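Long-range contacts in PHO85 cyclin-10 (Saccharomyces cerevisiae, PDB 4KRD), which serves as a cyclin partner of the kinase PHO85, forming a holoenzyme that phosphorylates and negatively regulates glycogen synthase GSY2: residues A85-R90 / K160-S165; I109-L114 / I178-T183; S72-K77 / T170-S175; K44-L49 / L197-L202. All blocks are in the same frame, centred on the assembly; numbering follows the deposited sequence.

Contact 1. Residues A85-R90 / K160-S165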
loop_
_atom_site.group_PDB
_atom_site.type_symbol
_atom_site.label_atom_id
_atom_site.label_comp_id
_atom_site.label_asym_id
_atom_site.label_seq_id
_atom_site.Cartn_x
_atom_site.Cartn_y
_atom_site.Cartn_z
ATOM N N ALA B 85 -21.882 11.229 18.930
ATOM C CA ALA B 85 -20.839 11.297 19.949
ATOM C C ALA B 85 -20.783 10.012 20.770
ATOM O O ALA B 85 -19.705 9.490 21.039
ATOM C CB ALA B 85 -21.046 12.502 20.847
ATOM N N ASP B 86 -21.949 9.493 21.150
ATOM C CA ASP B 86 -22.006 8.282 21.963
ATOM C C ASP B 86 -21.623 7.042 21.152
ATOM O O ASP B 86 -21.046 6.097 21.685
ATOM C CB ASP B 86 -23.403 8.087 22.568
ATOM C CG ASP B 86 -23.763 9.159 23.592
ATOM O OD1 ASP B 86 -22.843 9.781 24.164
ATOM O OD2 ASP B 86 -24.976 9.374 23.826
ATOM N N PHE B 87 -21.967 7.044 19.869
ATOM C CA PHE B 87 -21.632 5.931 18.991
ATOM C C PHE B 87 -20.117 5.845 18.855
ATOM O O PHE B 87 -19.527 4.763 18.908
ATOM C CB PHE B 87 -22.282 6.125 17.627
ATOM C CG PHE B 87 -22.114 4.958 16.700
ATOM C CD1 PHE B 87 -22.372 3.667 17.140
ATOM C CD2 PHE B 87 -21.731 5.155 15.376
ATOM C CE1 PHE B 87 -22.232 2.578 16.285
ATOM C CE2 PHE B 87 -21.592 4.078 14.509
ATOM C CZ PHE B 87 -21.840 2.778 14.969
ATOM N N LEU B 88 -19.492 7.004 18.691
ATOM C CA LEU B 88 -18.046 7.084 18.604
ATOM C C LEU B 88 -17.379 6.630 19.903
ATOM O O LEU B 88 -16.331 5.994 19.868
ATOM C CB LEU B 88 -17.611 8.500 18.218
ATOM C CG LEU B 88 -17.696 8.828 16.726
ATOM C CD1 LEU B 88 -17.569 10.327 16.477
ATOM C CD2 LEU B 88 -16.617 8.042 15.969
ATOM N N LYS B 89 -17.988 6.956 21.044
ATOM C CA LYS B 89 -17.495 6.477 22.338
ATOM C C LYS B 89 -17.561 4.962 22.395
ATOM O O LYS B 89 -16.612 4.305 22.833
ATOM C CB LYS B 89 -18.331 7.038 23.498
ATOM C CG LYS B 89 -18.227 8.536 23.710
ATOM C CD LYS B 89 -19.379 9.063 24.576
ATOM C CE LYS B 89 -19.330 10.587 24.716
ATOM N NZ LYS B 89 -20.636 11.152 25.159
ATOM N N ARG B 90 -18.697 4.409 21.977
ATOM C CA ARG B 90 -18.865 2.960 21.968
ATOM C C ARG B 90 -17.811 2.264 21.097
ATOM O O ARG B 90 -17.238 1.256 21.500
ATOM C CB ARG B 90 -20.282 2.566 21.534
ATOM C CG ARG B 90 -20.441 1.077 21.248
ATOM C CD ARG B 90 -21.884 0.673 20.984
ATOM N NE ARG B 90 -21.959 -0.696 20.477
ATOM C CZ ARG B 90 -21.918 -1.787 21.240
ATOM N NH1 ARG B 90 -21.812 -1.677 22.560
ATOM N NH2 ARG B 90 -21.982 -2.990 20.682
ATOM N N LYS B 160 -20.578 -6.308 15.091
ATOM C CA LYS B 160 -21.284 -6.327 16.372
ATOM C C LYS B 160 -21.080 -5.036 17.145
ATOM O O LYS B 160 -22.001 -4.542 17.792
ATOM C CB LYS B 160 -20.825 -7.506 17.230
ATOM C CG LYS B 160 -21.107 -8.867 16.624
ATOM C CD LYS B 160 -20.524 -9.975 17.501
ATOM C CE LYS B 160 -20.694 -11.349 16.867
ATOM N NZ LYS B 160 -20.046 -12.401 17.703
ATOM N N VAL B 161 -19.869 -4.497 17.098
ATOM C CA VAL B 161 -19.604 -3.224 17.753
ATOM C C VAL B 161 -20.506 -2.122 17.192
ATOM O O VAL B 161 -21.051 -1.310 17.948
ATOM C CB VAL B 161 -18.128 -2.815 17.621
ATOM C CG1 VAL B 161 -17.940 -1.355 18.023
ATOM C CG2 VAL B 161 -17.255 -3.724 18.464
ATOM N N CYS B 162 -20.685 -2.119 15.869
ATOM C CA CYS B 162 -21.462 -1.086 15.183
ATOM C C CYS B 162 -22.941 -1.434 15.099
ATOM O O CYS B 162 -23.752 -0.644 14.603
ATOM C CB CYS B 162 -20.915 -0.857 13.770
ATOM S SG CYS B 162 -19.228 -0.215 13.727
ATOM N N GLY B 163 -23.283 -2.628 15.575
ATOM C CA GLY B 163 -24.661 -3.062 15.629
ATOM C C GLY B 163 -25.297 -3.245 14.267
ATOM O O GLY B 163 -26.476 -2.952 14.090
ATOM N N ILE B 164 -24.519 -3.726 13.302
ATOM C CA ILE B 164 -25.054 -3.977 11.973
ATOM C C ILE B 164 -24.705 -5.385 11.544
ATOM O O ILE B 164 -23.932 -6.062 12.210
ATOM C CB ILE B 164 -24.507 -2.977 10.926
ATOM C CG1 ILE B 164 -22.994 -3.141 10.764
ATOM C CG2 ILE B 164 -24.853 -1.549 11.306
ATOM C CD1 ILE B 164 -22.410 -2.226 9.719
ATOM N N SER B 165 -25.272 -5.827 10.429
ATOM C CA SER B 165 -24.930 -7.132 9.880
ATOM C C SER B 165 -23.591 -7.078 9.147
ATOM O O SER B 165 -23.151 -6.018 8.697
ATOM C CB SER B 165 -26.013 -7.607 8.917
ATOM O OG SER B 165 -26.092 -6.743 7.807
#
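The backbones of Arg-90 and Val-161 approach to 7.5 Å between their CA atoms, where the side of helix 84-95 meets the C-terminal end of helix 155-162. The contact illustrates a general principle: the last carbonyls of a helix point beyond its end and can be read by a donor from elsewhere in the fold. Here the donor is Arg-90, whose chain runs out straight from CG to NE after CG is set opposite the backbone N (chi1 169°). Arg-90 NE gives its N-H to Val-161 O at 2.8 Å, bent to 142° at the hydrogen; the donor lies in the carbonyl plane, while the oxygen is tilted somewhat from the guanidinium plane. Arg-90 NH2 reaches Lys-160 O at 3.3 Å, this oxygen sitting at the guanidinium edge and in its plane, and adds a weak second bond to Val-161 O. Beside these bonds the ring of Phe-87 brings its CZ to 3.9 Å from CB of Cys-162, with CA of Cys-162 at the ring edge. The Cys-162 sulfur stands obliquely to the ring, 5.3 Å from SG to the Phe-87 centroid. Ile-138 of helix 130-148 touches both Phe-87 and Cys-162. Just beyond, Gly-163 with its positive phi is the C-prime residue of a Schellman motif, and its N turns back weakly to Lys-160 O. The arginine bonds depend on main-chain oxygens, not on the side chains of Lys-160 and Val-161, and the positive guanidinium is probably favoured by the negative end of the helix dipole.

Contact 2. Residues I109-L114 / I178-T183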
loop_
_atom_site.group_PDB
_atom_site.type_symbol
_atom_site.label_atom_id
_atom_site.label_comp_id
_atom_site.label_asym_id
_atom_site.label_seq_id
_atom_site.Cartn_x
_atom_site.Cartn_y
_atom_site.Cartn_z
ATOM N N ILE B 109 -13.812 11.642 5.026
ATOM C CA ILE B 109 -15.028 12.421 4.857
ATOM C C ILE B 109 -14.733 13.795 4.234
ATOM O O ILE B 109 -15.504 14.273 3.401
ATOM C CB ILE B 109 -15.856 12.526 6.167
ATOM C CG1 ILE B 109 -15.063 13.231 7.264
ATOM C CG2 ILE B 109 -16.298 11.137 6.647
ATOM C CD1 ILE B 109 -15.957 13.694 8.435
ATOM N N ASP B 110 -13.611 14.406 4.626
ATOM C CA ASP B 110 -13.080 15.631 3.999
ATOM C C ASP B 110 -13.005 15.494 2.492
ATOM O O ASP B 110 -13.446 16.357 1.756
ATOM C CB ASP B 110 -11.637 15.912 4.461
ATOM C CG ASP B 110 -11.551 16.513 5.862
ATOM O OD1 ASP B 110 -12.509 17.182 6.299
ATOM O OD2 ASP B 110 -10.487 16.333 6.510
ATOM N N THR B 111 -12.396 14.404 2.024
ATOM C CA THR B 111 -12.163 14.275 0.600
ATOM C C THR B 111 -13.428 13.875 -0.160
ATOM O O THR B 111 -13.558 14.137 -1.358
ATOM C CB THR B 111 -10.958 13.334 0.305
ATOM O OG1 THR B 111 -10.519 13.520 -1.048
ATOM C CG2 THR B 111 -11.350 11.887 0.533
ATOM N N LEU B 112 -14.372 13.246 0.531
ATOM C CA LEU B 112 -15.659 12.953 -0.087
ATOM C C LEU B 112 -16.480 14.240 -0.303
ATOM O O LEU B 112 -17.123 14.430 -1.351
ATOM C CB LEU B 112 -16.446 11.953 0.771
ATOM C CG LEU B 112 -17.856 11.545 0.319
ATOM C CD1 LEU B 112 -17.903 11.125 -1.158
ATOM C CD2 LEU B 112 -18.452 10.454 1.233
ATOM N N PHE B 113 -16.463 15.130 0.685
ATOM C CA PHE B 113 -17.430 16.246 0.676
ATOM C C PHE B 113 -16.857 17.592 0.224
ATOM O O PHE B 113 -17.607 18.495 -0.138
ATOM C CB PHE B 113 -18.114 16.383 2.045
ATOM C CG PHE B 113 -19.055 15.255 2.359
ATOM C CD1 PHE B 113 -20.296 15.190 1.755
ATOM C CD2 PHE B 113 -18.689 14.241 3.232
ATOM C CE1 PHE B 113 -21.159 14.140 2.020
ATOM C CE2 PHE B 113 -19.559 13.192 3.499
ATOM C CZ PHE B 113 -20.792 13.146 2.886
ATOM N N LEU B 114 -15.532 17.723 0.248
ATOM C CA LEU B 114 -14.877 18.999 -0.032
ATOM C C LEU B 114 -13.849 18.925 -1.151
ATOM O O LEU B 114 -13.102 17.942 -1.271
ATOM C CB LEU B 114 -14.155 19.510 1.224
ATOM C CG LEU B 114 -15.002 19.814 2.470
ATOM C CD1 LEU B 114 -14.115 19.891 3.712
ATOM C CD2 LEU B 114 -15.785 21.101 2.277
ATOM N N ILE B 178 -15.674 3.218 -3.273
ATOM C CA ILE B 178 -16.075 3.675 -4.607
ATOM C C ILE B 178 -16.256 5.199 -4.637
ATOM O O ILE B 178 -15.814 5.859 -5.572
ATOM C CB ILE B 178 -17.376 2.986 -5.120
ATOM C CG1 ILE B 178 -17.187 1.463 -5.262
ATOM C CG2 ILE B 178 -17.783 3.556 -6.472
ATOM C CD1 ILE B 178 -16.133 1.057 -6.278
ATOM N N CYS B 179 -16.901 5.758 -3.613
ATOM C CA CYS B 179 -17.153 7.206 -3.579
ATOM C C CYS B 179 -15.909 8.103 -3.470
ATOM O O CYS B 179 -15.943 9.241 -3.925
ATOM C CB CYS B 179 -18.189 7.563 -2.498
ATOM S SG CYS B 179 -19.861 6.991 -2.912
ATOM N N VAL B 180 -14.821 7.608 -2.877
ATOM C CA VAL B 180 -13.616 8.433 -2.716
ATOM C C VAL B 180 -12.412 8.063 -3.601
ATOM O O VAL B 180 -11.404 8.767 -3.602
ATOM C CB VAL B 180 -13.112 8.472 -1.246
ATOM C CG1 VAL B 180 -14.083 9.248 -0.349
ATOM C CG2 VAL B 180 -12.866 7.076 -0.715
ATOM N N CYS B 181 -12.497 6.962 -4.333
ATOM C CA CYS B 181 -11.289 6.437 -4.993
ATOM C C CYS B 181 -10.923 7.254 -6.236
ATOM O O CYS B 181 -9.849 7.076 -6.803
ATOM C CB CYS B 181 -11.445 4.946 -5.325
ATOM S SG CYS B 181 -12.578 4.637 -6.672
ATOM N N ASN B 182 -11.810 8.170 -6.638
ATOM C CA ASN B 182 -11.493 9.147 -7.687
ATOM C C ASN B 182 -10.685 10.331 -7.143
ATOM O O ASN B 182 -10.311 11.235 -7.890
ATOM C CB ASN B 182 -12.775 9.672 -8.358
ATOM C CG ASN B 182 -13.669 10.459 -7.387
ATOM O OD1 ASN B 182 -13.749 10.135 -6.193
ATOM N ND2 ASN B 182 -14.351 11.486 -7.901
ATOM N N THR B 183 -10.442 10.344 -5.835
ATOM C CA THR B 183 -9.621 11.389 -5.240
ATOM C C THR B 183 -8.293 10.808 -4.750
ATOM O O THR B 183 -8.133 9.593 -4.653
ATOM C CB THR B 183 -10.346 12.110 -4.076
ATOM O OG1 THR B 183 -10.268 11.322 -2.883
ATOM C CG2 THR B 183 -11.815 12.360 -4.423
#
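A chi1 of -164° swings OG1 of Thr-111 to the side opposite its backbone N, and a chi1 of 80° tucks OG1 of Thr-183 between its own N and carbonyl carbon; the two hydroxyls thereby meet, with Thr-111 OG1 donating to Thr-183 OG1 at 2.9 Å. Thr-183 passes the chain of bonds on: its OG1 donates to Val-180 O at 2.9 Å, lying in the plane of that carbonyl. The same oxygen also receives the backbone N of Thr-183 in the type I turn from Val-180 to Thr-183, so two donors grip it. At the other end of the relay, Thr-111 OG1 is hydrogen-bonded to Asn-19 ND2, so that Asn-19, near the start of the modelled chain, joins the network. The contact ties together the C-terminal ends of helix 99-113 and helix 166-180, two helices of the cyclin box; Ile-178 on the latter, and Cys-181 just after it, pack on apolar side chains of the other protein chain, probably PHO85. Beside the hydroxyls the packing is aliphatic and close, with only 5.6 Å between the CA atoms of Leu-112 and Val-180. Val-180 pushes one methyl, CG1, between Leu-112 CB at 3.8 Å and Thr-111 CG2 at 3.9 Å, meeting the threonine at about a right angle. Further along, Leu-112 extends CD1 to within 3.8 Å of Cys-179 CB, while Met-136 of helix 130-148 touches the leucine as well.

Contact 3. Residues S72-K77 / T170-S175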
loop_
_atom_site.group_PDB
_atom_site.type_symbol
_atom_site.label_atom_id
_atom_site.label_comp_id
_atom_site.label_asym_id
_atom_site.label_seq_id
_atom_site.Cartn_x
_atom_site.Cartn_y
_atom_site.Cartn_z
ATOM N N SER B 72 -26.221 6.165 -1.876
ATOM C CA SER B 72 -27.536 5.921 -1.268
ATOM C C SER B 72 -27.515 4.836 -0.182
ATOM O O SER B 72 -28.411 4.772 0.656
ATOM C CB SER B 72 -28.567 5.564 -2.339
ATOM O OG SER B 72 -28.243 4.337 -2.969
ATOM N N ASN B 73 -26.493 3.986 -0.192
ATOM C CA ASN B 73 -26.338 2.984 0.867
ATOM C C ASN B 73 -26.164 3.602 2.265
ATOM O O ASN B 73 -26.376 2.939 3.280
ATOM C CB ASN B 73 -25.167 2.026 0.556
ATOM C CG ASN B 73 -25.512 1.005 -0.521
ATOM O OD1 ASN B 73 -26.636 0.497 -0.577
ATOM N ND2 ASN B 73 -24.548 0.705 -1.388
ATOM N N PHE B 74 -25.757 4.866 2.325
ATOM C CA PHE B 74 -25.527 5.510 3.620
ATOM C C PHE B 74 -26.813 5.963 4.314
ATOM O O PHE B 74 -26.820 6.157 5.527
ATOM C CB PHE B 74 -24.575 6.701 3.498
ATOM C CG PHE B 74 -23.186 6.313 3.061
ATOM C CD1 PHE B 74 -22.405 5.499 3.860
ATOM C CD2 PHE B 74 -22.678 6.757 1.851
ATOM C CE1 PHE B 74 -21.129 5.112 3.451
ATOM C CE2 PHE B 74 -21.403 6.382 1.427
ATOM C CZ PHE B 74 -20.626 5.563 2.233
ATOM N N TYR B 75 -27.882 6.138 3.545
ATOM C CA TYR B 75 -29.154 6.633 4.106
ATOM C C TYR B 75 -29.785 5.622 5.060
ATOM O O TYR B 75 -30.118 4.506 4.668
ATOM C CB TYR B 75 -30.133 6.993 2.995
ATOM C CG TYR B 75 -31.308 7.843 3.464
ATOM C CD1 TYR B 75 -31.250 9.228 3.409
ATOM C CD2 TYR B 75 -32.465 7.256 3.962
ATOM C CE1 TYR B 75 -32.321 10.015 3.833
ATOM C CE2 TYR B 75 -33.542 8.032 4.391
ATOM C CZ TYR B 75 -33.458 9.408 4.323
ATOM O OH TYR B 75 -34.514 10.179 4.741
ATOM N N MET B 76 -29.930 6.016 6.318
ATOM C CA MET B 76 -30.529 5.166 7.339
ATOM C C MET B 76 -31.925 5.679 7.687
ATOM O O MET B 76 -32.068 6.782 8.213
ATOM C CB MET B 76 -29.654 5.179 8.586
ATOM C CG MET B 76 -30.067 4.209 9.655
ATOM S SD MET B 76 -28.960 4.370 11.055
ATOM C CE MET B 76 -29.654 3.182 12.209
ATOM N N LYS B 77 -32.944 4.879 7.387
ATOM C CA LYS B 77 -34.336 5.270 7.605
ATOM C C LYS B 77 -34.629 5.685 9.043
ATOM O O LYS B 77 -35.139 6.777 9.294
ATOM C CB LYS B 77 -35.279 4.135 7.195
ATOM C CG LYS B 77 -35.555 4.057 5.703
ATOM C CD LYS B 77 -36.353 5.261 5.238
ATOM C CE LYS B 77 -36.660 5.191 3.750
ATOM N NZ LYS B 77 -37.382 6.411 3.270
ATOM N N THR B 170 -19.868 -4.813 4.835
ATOM C CA THR B 170 -19.193 -4.966 3.562
ATOM C C THR B 170 -19.724 -3.965 2.544
ATOM O O THR B 170 -18.947 -3.347 1.813
ATOM C CB THR B 170 -19.338 -6.398 3.030
ATOM O OG1 THR B 170 -18.791 -7.296 4.000
ATOM C CG2 THR B 170 -18.606 -6.567 1.685
ATOM N N LYS B 171 -21.025 -3.810 2.491
ATOM C CA LYS B 171 -21.641 -2.903 1.571
ATOM C C LYS B 171 -21.210 -1.456 1.819
ATOM O O LYS B 171 -21.016 -0.703 0.908
ATOM C CB LYS B 171 -23.145 -3.046 1.658
ATOM C CG LYS B 171 -23.885 -2.214 0.691
ATOM C CD LYS B 171 -25.366 -2.305 0.871
ATOM C CE LYS B 171 -25.905 -3.553 0.248
ATOM N NZ LYS B 171 -27.138 -4.097 0.924
ATOM N N LEU B 172 -21.076 -1.094 3.077
ATOM C CA LEU B 172 -20.648 0.245 3.456
ATOM C C LEU B 172 -19.163 0.514 3.172
ATOM O O LEU B 172 -18.823 1.592 2.685
ATOM C CB LEU B 172 -20.978 0.517 4.921
ATOM C CG LEU B 172 -22.483 0.582 5.236
ATOM C CD1 LEU B 172 -22.685 0.863 6.706
ATOM C CD2 LEU B 172 -23.199 1.628 4.350
ATOM N N GLU B 173 -18.287 -0.443 3.477
ATOM C CA GLU B 173 -16.866 -0.314 3.105
ATOM C C GLU B 173 -16.710 0.006 1.627
ATOM O O GLU B 173 -15.966 0.904 1.254
ATOM C CB GLU B 173 -16.090 -1.612 3.347
ATOM C CG GLU B 173 -15.959 -2.049 4.774
ATOM C CD GLU B 173 -15.228 -3.393 4.882
ATOM O OE1 GLU B 173 -15.465 -4.280 4.041
ATOM O OE2 GLU B 173 -14.429 -3.556 5.817
ATOM N N VAL B 174 -17.385 -0.770 0.786
ATOM C CA VAL B 174 -17.224 -0.641 -0.652
ATOM C C VAL B 174 -17.866 0.642 -1.170
ATOM O O VAL B 174 -17.347 1.265 -2.079
ATOM C CB VAL B 174 -17.810 -1.853 -1.396
ATOM C CG1 VAL B 174 -17.776 -1.624 -2.898
ATOM C CG2 VAL B 174 -17.052 -3.117 -1.031
ATOM N N SER B 175 -19.001 1.024 -0.597
ATOM C CA SER B 175 -19.662 2.254 -1.009
ATOM C C SER B 175 -18.760 3.468 -0.782
ATOM O O SER B 175 -18.650 4.331 -1.647
ATOM C CB SER B 175 -20.990 2.439 -0.262
ATOM O OG SER B 175 -21.897 1.395 -0.581
#
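One face of the Asn-73 amide is crossed by the aliphatic chain of Lys-171, whose CD lies 3.4 Å from OD1 of Asn-73 and whose CG lies 3.6 Å from its ND2; the two side chains run at about a right angle. At the amide's edge Asn-73 ND2 donates to OG of Ser-175 over 2.9 Å, fairly straight at 155° and with the oxygen tilted 16° from the amide plane. A chi1 of -75° places CG of Asn-73 beside its own backbone N, which turns the amide toward helix 166-180. Ser-175 OG is also hydrogen-bonded to Glu-70 OE1 of helix 65-72. The second flat group, the ring of Phe-74, is met obliquely: its CD1 comes 4.0 Å from Leu-172 CD2 and its CZ 4.0 Å from Ser-175 CB, while Tyr-71 packs on it edge-to-face. A leucine in place of Asn-73 has no N-H to offer, and Ser-175 OG would probably be left without this tie to the turn. Both aromatic and amide belong to a type I turn, Ser-72 to Tyr-75, through which the loop after helix 65-72 docks on a long helix of the cyclin box. That helix carries Thr-170 and Glu-173, which hydrogen-bond to the backbone of the other protein chain, probably PHO85; Arg-142 and Lys-146 form salt bridges with Glu-173. Leu-172 CD2, from the helix, also rests 3.6 Å from Asn-73 O, a carbonyl oxygen that accepts a hydrogen bond from Arg-135 NH1 of helix 130-148.

Contact 4. Residues K44-L49 / L197-L202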
loop_
_atom_site.group_PDB
_atom_site.type_symbol
_atom_site.label_atom_id
_atom_site.label_comp_id
_atom_site.label_asym_id
_atom_site.label_seq_id
_atom_site.Cartn_x
_atom_site.Cartn_y
_atom_site.Cartn_z
ATOM N N LYS B 44 -16.122 14.356 14.879
ATOM C CA LYS B 44 -17.502 14.784 15.118
ATOM C C LYS B 44 -17.771 16.207 14.633
ATOM O O LYS B 44 -18.785 16.471 13.986
ATOM C CB LYS B 44 -17.840 14.655 16.605
ATOM N N GLU B 45 -16.859 17.124 14.925
ATOM C CA GLU B 45 -17.086 18.529 14.573
ATOM C C GLU B 45 -17.046 18.756 13.059
ATOM O O GLU B 45 -17.774 19.597 12.525
ATOM C CB GLU B 45 -16.087 19.434 15.299
ATOM C CG GLU B 45 -16.466 20.905 15.270
ATOM C CD GLU B 45 -15.416 21.785 15.924
ATOM O OE1 GLU B 45 -14.450 21.233 16.486
ATOM O OE2 GLU B 45 -15.552 23.027 15.871
ATOM N N THR B 46 -16.210 17.989 12.360
ATOM C CA THR B 46 -16.167 18.046 10.898
ATOM C C THR B 46 -17.517 17.640 10.334
ATOM O O THR B 46 -18.048 18.284 9.424
ATOM C CB THR B 46 -15.062 17.123 10.324
ATOM O OG1 THR B 46 -13.779 17.535 10.814
ATOM C CG2 THR B 46 -15.048 17.167 8.799
ATOM N N ILE B 47 -18.078 16.567 10.880
ATOM C CA ILE B 47 -19.409 16.136 10.474
ATOM C C ILE B 47 -20.459 17.232 10.730
ATOM O O ILE B 47 -21.270 17.551 9.862
ATOM C CB ILE B 47 -19.832 14.848 11.185
ATOM C CG1 ILE B 47 -18.974 13.679 10.683
ATOM C CG2 ILE B 47 -21.309 14.584 10.904
ATOM C CD1 ILE B 47 -18.921 12.481 11.631
ATOM N N GLU B 48 -20.428 17.819 11.919
ATOM C CA GLU B 48 -21.384 18.879 12.233
ATOM C C GLU B 48 -21.287 20.052 11.271
ATOM O O GLU B 48 -22.307 20.590 10.860
ATOM C CB GLU B 48 -21.242 19.332 13.686
ATOM C CG GLU B 48 -21.699 18.259 14.660
ATOM C CD GLU B 48 -21.370 18.582 16.107
ATOM O OE1 GLU B 48 -20.941 19.733 16.386
ATOM O OE2 GLU B 48 -21.543 17.677 16.961
ATOM N N LEU B 49 -20.070 20.441 10.890
ATOM C CA LEU B 49 -19.905 21.568 9.964
ATOM C C LEU B 49 -20.319 21.233 8.536
ATOM O O LEU B 49 -20.918 22.055 7.843
ATOM C CB LEU B 49 -18.488 22.136 10.023
ATOM C CG LEU B 49 -18.148 22.772 11.369
ATOM C CD1 LEU B 49 -16.689 23.156 11.456
ATOM C CD2 LEU B 49 -19.049 23.990 11.633
ATOM N N LEU B 197 -6.397 20.929 9.901
ATOM C CA LEU B 197 -6.330 22.223 9.232
ATOM C C LEU B 197 -7.618 22.565 8.462
ATOM O O LEU B 197 -8.047 23.727 8.440
ATOM C CB LEU B 197 -5.092 22.312 8.329
ATOM C CG LEU B 197 -3.756 22.006 9.027
ATOM C CD1 LEU B 197 -2.583 22.080 8.056
ATOM C CD2 LEU B 197 -3.518 22.928 10.223
ATOM N N LEU B 198 -8.247 21.568 7.840
ATOM C CA LEU B 198 -9.512 21.813 7.130
ATOM C C LEU B 198 -10.658 22.131 8.092
ATOM O O LEU B 198 -11.551 22.915 7.774
ATOM C CB LEU B 198 -9.894 20.623 6.237
ATOM C CG LEU B 198 -8.949 20.333 5.066
ATOM C CD1 LEU B 198 -9.187 18.938 4.494
ATOM C CD2 LEU B 198 -9.077 21.399 3.980
ATOM N N LEU B 199 -10.639 21.493 9.254
ATOM C CA LEU B 199 -11.635 21.744 10.284
ATOM C C LEU B 199 -11.521 23.182 10.785
ATOM O O LEU B 199 -12.528 23.858 10.995
ATOM C CB LEU B 199 -11.426 20.781 11.448
ATOM C CG LEU B 199 -12.199 21.099 12.720
ATOM C CD1 LEU B 199 -13.693 21.032 12.445
ATOM C CD2 LEU B 199 -11.805 20.151 13.840
ATOM N N ASN B 200 -10.288 23.643 10.979
ATOM C CA ASN B 200 -10.051 25.031 11.376
ATOM C C ASN B 200 -10.569 26.005 10.326
ATOM O O ASN B 200 -11.229 26.995 10.658
ATOM C CB ASN B 200 -8.565 25.282 11.684
ATOM C CG ASN B 200 -8.116 24.604 12.972
ATOM O OD1 ASN B 200 -8.932 24.091 13.735
ATOM N ND2 ASN B 200 -6.819 24.608 13.221
ATOM N N GLU B 201 -10.291 25.717 9.058
ATOM C CA GLU B 201 -10.774 26.558 7.967
ATOM C C GLU B 201 -12.307 26.600 7.899
ATOM O O GLU B 201 -12.895 27.667 7.745
ATOM C CB GLU B 201 -10.168 26.117 6.628
ATOM C CG GLU B 201 -10.431 27.075 5.466
ATOM C CD GLU B 201 -9.673 26.688 4.206
ATOM O OE1 GLU B 201 -8.935 25.681 4.244
ATOM O OE2 GLU B 201 -9.819 27.384 3.181
ATOM N N LEU B 202 -12.957 25.448 8.025
ATOM C CA LEU B 202 -14.419 25.407 8.011
ATOM C C LEU B 202 -14.979 26.171 9.200
ATOM O O LEU B 202 -15.909 26.976 9.080
ATOM C CB LEU B 202 -14.905 23.969 8.101
ATOM C CG LEU B 202 -14.821 23.128 6.835
ATOM C CD1 LEU B 202 -15.063 21.665 7.178
ATOM C CD2 LEU B 202 -15.831 23.640 5.835
#
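Leu-199 of the C-terminal helix 189-203 packs into helix 36-54 of the cyclin box, joining two elements far apart in sequence; the segment axes come within 10.1 Å and run in roughly the same sense, 40° apart. Leu-199 has the largest share of the buried surface. With CG opposite its backbone N (chi1 168°), it reaches straight across, and Leu-199 CD1 meets several partners at once: Leu-49 CD1 at 3.8 Å, Thr-46 OG1 at 3.9 Å and the CG of Glu-45 at 4.0 Å. The other methyl of Leu-199, CD2, lies 3.9 Å from OE1 of Glu-45, whose extended chain passes the leucine at about a right angle. Leu-49 CD1 also touches Leu-202 CB, 3.9 Å away, as these two side chains slip past one another in opposite directions. Neither polar group in this wall is idle: Thr-46 OG1 is hydrogen-bonded to Asn-42 O within its own helix, and Glu-45 OE1 forms a salt bridge with Arg-203 NH1 just beyond the segment. Were Glu-45 replaced by an alanine, Arg-203 would probably be left without that carboxylate and a gap would open alongside both methyls of Leu-199. Leu-202 continues the apolar layer onto Leu-122 of the hairpin strand and Leu-53. Between the two segments, then, the chemistry is van der Waals packing: Leu-49, Leu-199 and Leu-202 make the apolar contact and the aliphatic part of Glu-45 extends it, while the glutamate's carboxylate finds its ionic partner, Arg-203, one residue past the 197-202 segment.

Overall arrangement
The four contacts join parts of the cyclin fold far apart in sequence, some nested and some crossing along the chain. Contact 4 spans the other three, and contact 1 lies within the loop closed by contact 3. Contacts 2 and 3 share helix 166-180, their centres about 14 Å apart, so the helix that meets the other protein chain is itself met at two places along it, by the 72-77 loop and by the end of helix 99-113. Contacts 2 and 4 touch directly, Ile-109 and Asp-110 packing on Thr-46, Ile-47 and Leu-198. Contacts 1 and 2 lie on opposite sides of the chain's centre, about 23 Å between centres; in contacts 1 and 4 no other protein chain touches the segments.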